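Local coordinates for protein probable hydrolase (Pseudomonas aeruginosa, PDB 7AL6) that is of unknown function but is probably a hydrolase of the alpha/beta hydrolase superfamily, perhaps a lipolytic one, at residues V222-Q236 against L249-H263. Residues are numbered along the deposited sequence; the frame is centred on the assembly and turned at random.
Sequences VRSVECPVSLVLAEQ and LETLPFERHHLPGGH. With EDO (1,2-ethanediol), chain H.
Strands 229-234 and 255-259 run side by side in parallel register, Ser230 level with Glu255 and Ala234 with Leu259. Backbone bonds alternate across the seam, from Glu255 N to Val229 O (2.9 Å) through Leu231 N to Glu255 O (2.7 Å) and on to Glu235 N, which donates to Leu259 O; Gln236 N donates to Gly261 O.

Apolar packing fills the side facing helix 245-250. Leu231 CD2 meets Leu249 CD2 at 3.6 Å, the two side chains crossing at about a right angle, while Leu233 CD1 meets Leu249 CD1 tip to tip at the same distance. Just ahead of strand 255-259, the Phe254 ring is sandwiched. Val229 CG1, anti to the backbone N (chi1 174°), makes a CH-pi contact 3.8 Å from the ring centroid, and Leu252 CB covers the opposite face.

Polar side chains add less. A water bridges Ser230 OG and Glu255 OE1, which also forms a salt bridge with Arg286, and Arg223 NH2 donates weakly to Thr251 OG1, itself hydrogen-bonded to Leu248 O.

Strand 255-259 is this chain's outermost in the main alpha/beta hydrolase sheet, joined to 229-234 by a right-handed beta-alpha-beta crossover; beyond it His263 is hydrogen-bonded to Asp126 and Ser102 in a probable catalytic triad.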
ATOM      1  N   VAL A 222      19.824  28.771  -1.334  1.00 27.95           N
ATOM      2  CA  VAL A 222      20.806  29.196  -0.303  1.00 28.22           C
ATOM      3  C   VAL A 222      20.570  30.678  -0.013  1.00 26.97           C
ATOM      4  O   VAL A 222      20.493  31.056   1.125  1.00 30.11           O
ATOM      5  CB  VAL A 222      22.250  28.959  -0.765  1.00 36.07           C
ATOM      6  CG1 VAL A 222      23.229  29.728   0.086  1.00 42.10           C
ATOM      7  CG2 VAL A 222      22.614  27.501  -0.771  1.00 38.32           C
ATOM      8  N   ARG A 223      20.363  31.447  -1.062  1.00 30.13           N
ATOM      9  CA  ARG A 223      20.142  32.886  -0.958  0.55 38.30           C
ATOM     10  C   ARG A 223      18.820  33.196  -0.286  1.00 35.04           C
ATOM     11  O   ARG A 223      18.685  34.241   0.357  1.00 32.74           O
ATOM     12  CB  ARG A 223      20.149  33.550  -2.341  0.55 31.06           C
ATOM     13  CG  ARG A 223      21.519  33.736  -2.947  0.55 38.03           C
ATOM     14  CD  ARG A 223      22.272  34.925  -2.339  0.55 41.65           C
ATOM     15  NE  ARG A 223      23.701  34.691  -2.432  0.55 29.42           N
ATOM     16  CZ  ARG A 223      24.447  35.082  -3.449  0.55 39.41           C
ATOM     17  NH1 ARG A 223      23.894  35.771  -4.446  0.55 48.46           N
ATOM     18  NH2 ARG A 223      25.747  34.806  -3.459  0.55 38.93           N
ATOM     19  N   SER A 224      17.841  32.318  -0.441  1.00 34.82           N
ATOM     20  CA  SER A 224      16.484  32.475   0.132  1.00 29.98           C
ATOM     21  C   SER A 224      16.431  32.149   1.627  1.00 28.83           C
ATOM     22  O   SER A 224      15.423  32.429   2.210  1.00 28.79           O
ATOM     23  CB  SER A 224      15.485  31.683  -0.630  1.00 33.34           C
ATOM     24  OG  SER A 224      15.220  32.304  -1.860  1.00 36.44           O
ATOM     25  N   VAL A 225      17.457  31.551   2.210  1.00 25.20           N
ATOM     26  CA  VAL A 225      17.440  31.247   3.664  1.00 23.95           C
ATOM     27  C   VAL A 225      17.333  32.592   4.396  1.00 37.07           C
ATOM     28  O   VAL A 225      18.078  33.487   4.064  1.00 28.51           O
ATOM     29  CB  VAL A 225      18.673  30.454   4.113  1.00 27.21           C
ATOM     30  CG1 VAL A 225      18.768  30.390   5.616  1.00 25.13           C
ATOM     31  CG2 VAL A 225      18.693  29.062   3.519  1.00 29.71           C
ATOM     32  N   GLU A 226      16.430  32.737   5.348  1.00 26.62           N
ATOM     33  CA  GLU A 226      16.238  34.014   6.054  1.00 25.78           C
ATOM     34  C   GLU A 226      16.750  33.932   7.484  1.00 30.14           C
ATOM     35  O   GLU A 226      16.991  34.974   8.043  1.00 25.83           O
ATOM     36  CB  GLU A 226      14.766  34.399   6.094  1.00 25.77           C
ATOM     37  CG  GLU A 226      14.124  34.529   4.738  1.00 27.81           C
ATOM     38  CD  GLU A 226      12.701  35.035   4.768  1.00 28.09           C
ATOM     39  OE1 GLU A 226      12.262  35.417   5.793  1.00 26.12           O
ATOM     40  OE2 GLU A 226      12.076  35.041   3.758  1.00 31.04           O
ATOM     41  N   CYS A 227      16.997  32.740   8.005  1.00 26.07           N
ATOM     42  CA  CYS A 227      17.310  32.596   9.408  1.00 23.54           C
ATOM     43  C   CYS A 227      18.802  32.548   9.661  1.00 24.64           C
ATOM     44  O   CYS A 227      19.598  32.341   8.748  1.00 30.27           O
ATOM     45  CB  CYS A 227      16.664  31.325   9.981  1.00 25.52           C
ATOM     46  SG  CYS A 227      17.322  29.814   9.200  1.00 28.90           S
ATOM     47  N   PRO A 228      19.206  32.755  10.911  1.00 26.83           N
ATOM     48  CA  PRO A 228      20.603  32.543  11.286  1.00 29.62           C
ATOM     49  C   PRO A 228      21.023  31.125  10.958  1.00 36.35           C
ATOM     50  O   PRO A 228      20.263  30.177  11.151  1.00 26.94           O
ATOM     51  CB  PRO A 228      20.614  32.786  12.800  1.00 25.99           C
ATOM     52  CG  PRO A 228      19.428  33.705  13.044  1.00 31.11           C
ATOM     53  CD  PRO A 228      18.395  33.281  12.020  1.00 26.46           C
ATOM     54  N   VAL A 229      22.253  30.990  10.479  1.00 27.40           N
ATOM     55  CA  VAL A 229      22.804  29.713  10.047  1.00 29.83           C
ATOM     56  C   VAL A 229      24.184  29.551  10.673  1.00 36.15           C
ATOM     57  O   VAL A 229      25.005  30.475  10.615  1.00 27.42           O
ATOM     58  CB  VAL A 229      22.916  29.613   8.520  1.00 26.81           C
ATOM     59  CG1 VAL A 229      23.645  28.320   8.139  1.00 29.04           C
ATOM     60  CG2 VAL A 229      21.577  29.670   7.833  1.00 29.26           C
ATOM     61  N   SER A 230      24.435  28.384  11.275  1.00 26.01           N
ATOM     62  CA  SER A 230      25.760  27.976  11.722  1.00 25.10           C
ATOM     63  C   SER A 230      26.235  26.785  10.892  1.00 30.94           C
ATOM     64  O   SER A 230      25.623  25.704  10.911  1.00 28.36           O
ATOM     65  CB  SER A 230      25.726  27.635  13.195  1.00 29.05           C
ATOM     66  OG  SER A 230      27.033  27.341  13.688  1.00 26.70           O
ATOM     67  N   LEU A 231      27.322  26.974  10.165  1.00 23.63           N
ATOM     68  CA  LEU A 231      27.893  25.933   9.329  1.00 20.79           C
ATOM     69  C   LEU A 231      29.237  25.423   9.857  1.00 37.12           C
ATOM     70  O   LEU A 231      30.197  26.196  10.042  1.00 31.46           O
ATOM     71  CB  LEU A 231      28.046  26.431   7.902  1.00 25.32           C
ATOM     72  CG  LEU A 231      28.710  25.474   6.919  1.00 31.28           C
ATOM     73  CD1 LEU A 231      27.953  24.161   6.682  1.00 30.90           C
ATOM     74  CD2 LEU A 231      28.875  26.231   5.636  1.00 31.14           C
ATOM     75  N   VAL A 232      29.330  24.102  10.030  1.00 32.19           N
ATOM     76  CA  VAL A 232      30.577  23.443  10.429  1.00 25.63           C
ATOM     77  C   VAL A 232      31.192  22.794   9.205  1.00 30.61           C
ATOM     78  O   VAL A 232      30.510  22.099   8.435  1.00 27.96           O
ATOM     79  CB  VAL A 232      30.348  22.419  11.542  1.00 31.06           C
ATOM     80  CG1 VAL A 232      31.574  21.484  11.663  1.00 33.66           C
ATOM     81  CG2 VAL A 232      30.074  23.158  12.847  1.00 31.09           C
ATOM     82  N   LEU A 233      32.491  23.027   9.028  1.00 31.30           N
ATOM     83  CA  LEU A 233      33.244  22.594   7.858  1.00 29.40           C
ATOM     84  C   LEU A 233      34.374  21.709   8.344  1.00 35.30           C
ATOM     85  O   LEU A 233      35.198  22.162   9.139  1.00 30.02           O
ATOM     86  CB  LEU A 233      33.811  23.797   7.104  1.00 36.02           C
ATOM     87  CG  LEU A 233      32.682  24.702   6.613  1.00 42.30           C
ATOM     88  CD1 LEU A 233      33.183  26.086   6.343  1.00 44.09           C
ATOM     89  CD2 LEU A 233      32.080  24.068   5.367  1.00 32.46           C
ATOM     90  N   ALA A 234      34.337  20.450   7.940  1.00 34.73           N
ATOM     91  CA  ALA A 234      35.326  19.430   8.318  1.00 37.37           C
ATOM     92  C   ALA A 234      36.595  19.686   7.503  1.00 29.18           C
ATOM     93  O   ALA A 234      36.473  19.725   6.304  1.00 31.61           O
ATOM     94  CB  ALA A 234      34.789  18.053   8.065  1.00 30.74           C
ATOM     95  N   GLU A 235      37.765  19.676   8.124  1.00 31.94           N
ATOM     96  CA  GLU A 235      39.017  19.997   7.265  0.52 37.08           C
ATOM     97  C   GLU A 235      39.280  19.025   6.022  1.00 34.99           C
ATOM     98  O   GLU A 235      39.717  19.265   4.867  1.00 37.87           O
ATOM     99  CB  GLU A 235      40.229  19.715   8.147  0.52 38.24           C
ATOM    100  CG  GLU A 235      41.547  20.026   7.465  0.52 46.30           C
ATOM    101  CD  GLU A 235      42.773  20.009   8.362  0.52 45.24           C
ATOM    102  OE1 GLU A 235      43.892  20.123   7.828  0.52 55.30           O
ATOM    103  OE2 GLU A 235      42.613  19.891   9.586  0.52 42.64           O
ATOM    104  N   GLN A 236      38.930  17.777   6.279  1.00 31.56           N
ATOM    105  CA  GLN A 236      39.016  16.635   5.348  1.00 37.13           C
ATOM    106  C   GLN A 236      37.649  16.240   4.776  1.00 47.12           C
ATOM    107  O   GLN A 236      37.573  15.169   4.204  1.00 46.23           O
ATOM    108  CB  GLN A 236      39.739  15.495   6.041  1.00 43.28           C
ATOM    109  CG  GLN A 236      41.237  15.681   5.985  1.00 56.96           C
ATOM    110  CD  GLN A 236      41.960  14.547   6.649  1.00 70.34           C
ATOM    111  OE1 GLN A 236      42.102  14.516   7.858  1.00 72.96           O
ATOM    112  NE2 GLN A 236      42.412  13.597   5.852  1.00 83.53           N
ATOM    113  N   LEU A 249      30.977  30.352  -0.009  1.00 39.00           N
ATOM    114  CA  LEU A 249      30.736  30.518   1.445  1.00 40.94           C
ATOM    115  C   LEU A 249      31.041  31.955   1.844  1.00 46.79           C
ATOM    116  O   LEU A 249      30.314  32.490   2.645  1.00 39.26           O
ATOM    117  CB  LEU A 249      31.568  29.530   2.257  1.00 40.10           C
ATOM    118  CG  LEU A 249      31.141  28.068   2.189  1.00 46.67           C
ATOM    119  CD1 LEU A 249      31.972  27.231   3.122  1.00 47.42           C
ATOM    120  CD2 LEU A 249      29.679  27.878   2.503  1.00 41.16           C
ATOM    121  N   GLU A 250      32.038  32.576   1.220  1.00 49.06           N
ATOM    122  CA  GLU A 250      32.483  33.967   1.480  1.00 44.89           C
ATOM    123  C   GLU A 250      31.376  34.976   1.111  1.00 45.19           C
ATOM    124  O   GLU A 250      31.400  36.048   1.669  1.00 49.72           O
ATOM    125  CB  GLU A 250      33.860  34.187   0.838  1.00 54.07           C
ATOM    126  CG  GLU A 250      34.947  33.349   1.510  1.00 60.48           C
ATOM    127  CD  GLU A 250      36.340  33.255   0.894  1.00 77.44           C
ATOM    128  OE1 GLU A 250      36.559  33.721  -0.240  1.00 71.40           O
ATOM    129  OE2 GLU A 250      37.211  32.699   1.559  1.00 70.67           O
ATOM    130  N   THR A 251      30.447  34.658   0.209  1.00 42.14           N
ATOM    131  CA  THR A 251      29.305  35.515  -0.181  1.00 36.17           C
ATOM    132  C   THR A 251      28.042  35.214   0.642  1.00 39.17           C
ATOM    133  O   THR A 251      27.011  35.714   0.268  1.00 37.86           O
ATOM    134  CB  THR A 251      28.982  35.388  -1.674  1.00 38.73           C
ATOM    135  OG1 THR A 251      28.345  34.152  -1.962  1.00 45.53           O
ATOM    136  CG2 THR A 251      30.208  35.488  -2.541  1.00 51.81           C
ATOM    137  N   LEU A 252      28.097  34.413   1.701  1.00 37.01           N
ATOM    138  CA  LEU A 252      26.897  34.040   2.427  1.00 34.75           C
ATOM    139  C   LEU A 252      27.009  34.509   3.864  1.00 27.00           C
ATOM    140  O   LEU A 252      28.087  34.487   4.449  1.00 30.32           O
ATOM    141  CB  LEU A 252      26.652  32.519   2.430  1.00 35.00           C
ATOM    142  CG  LEU A 252      26.532  31.826   1.087  1.00 37.23           C
ATOM    143  CD1 LEU A 252      26.432  30.300   1.265  1.00 36.98           C
ATOM    144  CD2 LEU A 252      25.351  32.370   0.307  1.00 33.80           C
ATOM    145  N   PRO A 253      25.927  34.888   4.462  1.00 29.75           N
ATOM    146  CA  PRO A 253      26.011  35.378   5.833  1.00 29.27           C
ATOM    147  C   PRO A 253      26.016  34.276   6.872  1.00 33.65           C
ATOM    148  O   PRO A 253      25.703  34.554   8.033  1.00 31.38           O
ATOM    149  CB  PRO A 253      24.751  36.242   5.967  1.00 33.39           C
ATOM    150  CG  PRO A 253      23.735  35.470   5.107  1.00 33.68           C
ATOM    151  CD  PRO A 253      24.583  35.057   3.889  1.00 28.53           C
ATOM    152  N   PHE A 254      26.326  33.033   6.501  1.00 34.62           N
ATOM    153  CA  PHE A 254      26.351  31.968   7.501  1.00 27.70           C
ATOM    154  C   PHE A 254      27.577  32.103   8.398  1.00 34.76           C
ATOM    155  O   PHE A 254      28.661  32.448   7.931  1.00 32.25           O
ATOM    156  CB  PHE A 254      26.342  30.585   6.824  1.00 30.20           C
ATOM    157  CG  PHE A 254      25.224  30.381   5.825  1.00 32.77           C
ATOM    158  CD1 PHE A 254      24.082  31.160   5.849  1.00 28.57           C
ATOM    159  CD2 PHE A 254      25.317  29.387   4.863  1.00 36.70           C
ATOM    160  CE1 PHE A 254      23.073  30.968   4.929  1.00 34.74           C
ATOM    161  CE2 PHE A 254      24.298  29.189   3.951  1.00 33.62           C
ATOM    162  CZ  PHE A 254      23.179  29.971   3.990  1.00 32.91           C
ATOM    163  N   GLU A 255      27.411  31.808   9.696  1.00 30.87           N
ATOM    164  CA  GLU A 255      28.561  31.615  10.572  1.00 33.05           C
ATOM    165  C   GLU A 255      29.294  30.328  10.172  1.00 41.12           C
ATOM    166  O   GLU A 255      28.668  29.302   9.896  1.00 34.74           O
ATOM    167  CB  GLU A 255      28.122  31.537  12.043  1.00 32.71           C
ATOM    168  CG  GLU A 255      27.350  32.780  12.575  1.00 33.42           C
ATOM    169  CD  GLU A 255      26.787  32.573  13.996  1.00 27.10           C
ATOM    170  OE1 GLU A 255      27.470  31.941  14.821  1.00 39.12           O
ATOM    171  OE2 GLU A 255      25.659  33.041  14.308  1.00 36.08           O
ATOM    172  N   ARG A 256      30.621  30.393  10.082  1.00 34.14           N
ATOM    173  CA  ARG A 256      31.421  29.276   9.591  1.00 30.88           C
ATOM    174  C   ARG A 256      32.411  28.887  10.677  1.00 38.00           C
ATOM    175  O   ARG A 256      33.070  29.751  11.260  1.00 35.79           O
ATOM    176  CB  ARG A 256      32.138  29.618   8.275  1.00 33.50           C
ATOM    177  CG  ARG A 256      31.232  29.947   7.100  1.00 45.06           C
ATOM    178  CD  ARG A 256      32.021  30.303   5.787  1.00 39.85           C
ATOM    179  NE  ARG A 256      33.056  31.324   6.007  1.00 44.54           N
ATOM    180  CZ  ARG A 256      32.890  32.650   5.900  1.00 52.62           C
ATOM    181  NH1 ARG A 256      31.726  33.191   5.564  1.00 47.08           N
ATOM    182  NH2 ARG A 256      33.912  33.454   6.144  1.00 55.72           N
ATOM    183  N   HIS A 257      32.512  27.593  10.964  1.00 31.57           N
ATOM    184  CA  HIS A 257      33.488  27.096  11.924  1.00 28.25           C
ATOM    185  C   HIS A 257      34.256  25.962  11.274  1.00 34.41           C
ATOM    186  O   HIS A 257      33.668  24.967  10.836  1.00 36.44           O
ATOM    187  CB  HIS A 257      32.819  26.663  13.233  1.00 31.62           C
ATOM    188  CG  HIS A 257      32.453  27.818  14.116  1.00 30.24           C
ATOM    189  ND1 HIS A 257      31.301  28.556  13.942  1.00 33.57           N
ATOM    190  CD2 HIS A 257      33.133  28.413  15.125  1.00 34.61           C
ATOM    191  CE1 HIS A 257      31.276  29.542  14.816  1.00 34.82           C
ATOM    192  NE2 HIS A 257      32.366  29.465  15.558  1.00 39.30           N
ATOM    193  N   HIS A 258      35.562  26.147  11.149  1.00 34.09           N
ATOM    194  CA  HIS A 258      36.434  25.174  10.518  1.00 29.39           C
ATOM    195  C   HIS A 258      36.960  24.266  11.604  1.00 28.60           C
ATOM    196  O   HIS A 258      37.565  24.747  12.567  1.00 31.88           O
ATOM    197  CB  HIS A 258      37.603  25.861   9.819  1.00 36.54           C
ATOM    198  CG  HIS A 258      37.176  26.648   8.646  1.00 27.38           C
ATOM    199  ND1 HIS A 258      36.776  27.966   8.749  1.00 27.82           N
ATOM    200  CD2 HIS A 258      36.948  26.272   7.370  1.00 26.47           C
ATOM    201  CE1 HIS A 258      36.398  28.387   7.555  1.00 32.92           C
ATOM    202  NE2 HIS A 258      36.476  27.380   6.707  1.00 35.50           N
ATOM    203  N   LEU A 259      36.745  22.963  11.457  1.00 27.30           N
ATOM    204  CA  LEU A 259      37.191  22.049  12.498  1.00 30.42           C
ATOM    205  C   LEU A 259      37.893  20.859  11.874  1.00 25.23           C
ATOM    206  O   LEU A 259      37.697  20.548  10.694  1.00 32.61           O
ATOM    207  CB  LEU A 259      36.016  21.548  13.352  1.00 33.06           C
ATOM    208  CG  LEU A 259      35.330  22.568  14.251  1.00 33.78           C
ATOM    209  CD1 LEU A 259      34.021  21.986  14.803  1.00 33.66           C
ATOM    210  CD2 LEU A 259      36.267  22.918  15.368  1.00 37.20           C
ATOM    211  N   PRO A 260      38.727  20.182  12.636  1.00 32.16           N
ATOM    212  CA  PRO A 260      39.456  19.038  12.070  1.00 38.61           C
ATOM    213  C   PRO A 260      38.534  17.849  11.864  1.00 36.67           C
ATOM    214  O   PRO A 260      37.429  17.767  12.422  1.00 34.64           O
ATOM    215  CB  PRO A 260      40.525  18.732  13.121  1.00 35.63           C
ATOM    216  CG  PRO A 260      40.059  19.369  14.360  1.00 34.72           C
ATOM    217  CD  PRO A 260      39.025  20.414  14.060  1.00 28.38           C
ATOM    218  N   GLY A 261      38.993  16.923  11.046  1.00 35.31           N
ATOM    219  CA  GLY A 261      38.359  15.619  10.951  1.00 38.53           C
ATOM    220  C   GLY A 261      37.750  15.409   9.594  1.00 35.35           C
ATOM    221  O   GLY A 261      37.900  16.224   8.672  1.00 34.92           O
ATOM    222  N   GLY A 262      37.022  14.300   9.478  1.00 32.83           N
ATOM    223  CA  GLY A 262      36.373  13.926   8.237  1.00 29.21           C
ATOM    224  C   GLY A 262      34.927  14.414   8.133  1.00 24.25           C
ATOM    225  O   GLY A 262      34.412  15.143   8.974  1.00 26.62           O
ATOM    226  N   HIS A 263      34.259  13.954   7.069  1.00 26.33           N
ATOM    227  CA  HIS A 263      32.882  14.327   6.797  1.00 32.07           C
ATOM    228  C   HIS A 263      31.918  13.974   7.937  1.00 32.18           C
ATOM    229  O   HIS A 263      30.926  14.688   8.168  1.00 28.50           O
ATOM    230  CB  HIS A 263      32.483  13.628   5.533  1.00 33.98           C
ATOM    231  CG  HIS A 263      31.112  13.948   5.062  1.00 41.93           C
ATOM    232  ND1 HIS A 263      30.692  15.237   4.828  1.00 29.86           N
ATOM    233  CD2 HIS A 263      30.070  13.146   4.757  1.00 32.61           C
ATOM    234  CE1 HIS A 263      29.455  15.214   4.370  1.00 36.28           C
ATOM    235  NE2 HIS A 263      29.052  13.957   4.325  1.00 31.11           N
TER
HETATM  236  C1  EDO H 404      23.746  33.623  12.168  1.00 42.33           C
HETATM  237  O1  EDO H 404      23.618  34.851  12.837  1.00 49.34           O
HETATM  238  C2  EDO H 404      24.424  33.751  10.865  1.00 47.48           C
HETATM  239  O2  EDO H 404      23.682  33.463   9.738  1.00 39.03           O
HETATM  240  O   HOH W   1      27.977  29.406  15.187  1.00 31.99           O
HETATM  241  O   HOH W   2      41.785  17.260  10.002  1.00 36.99           O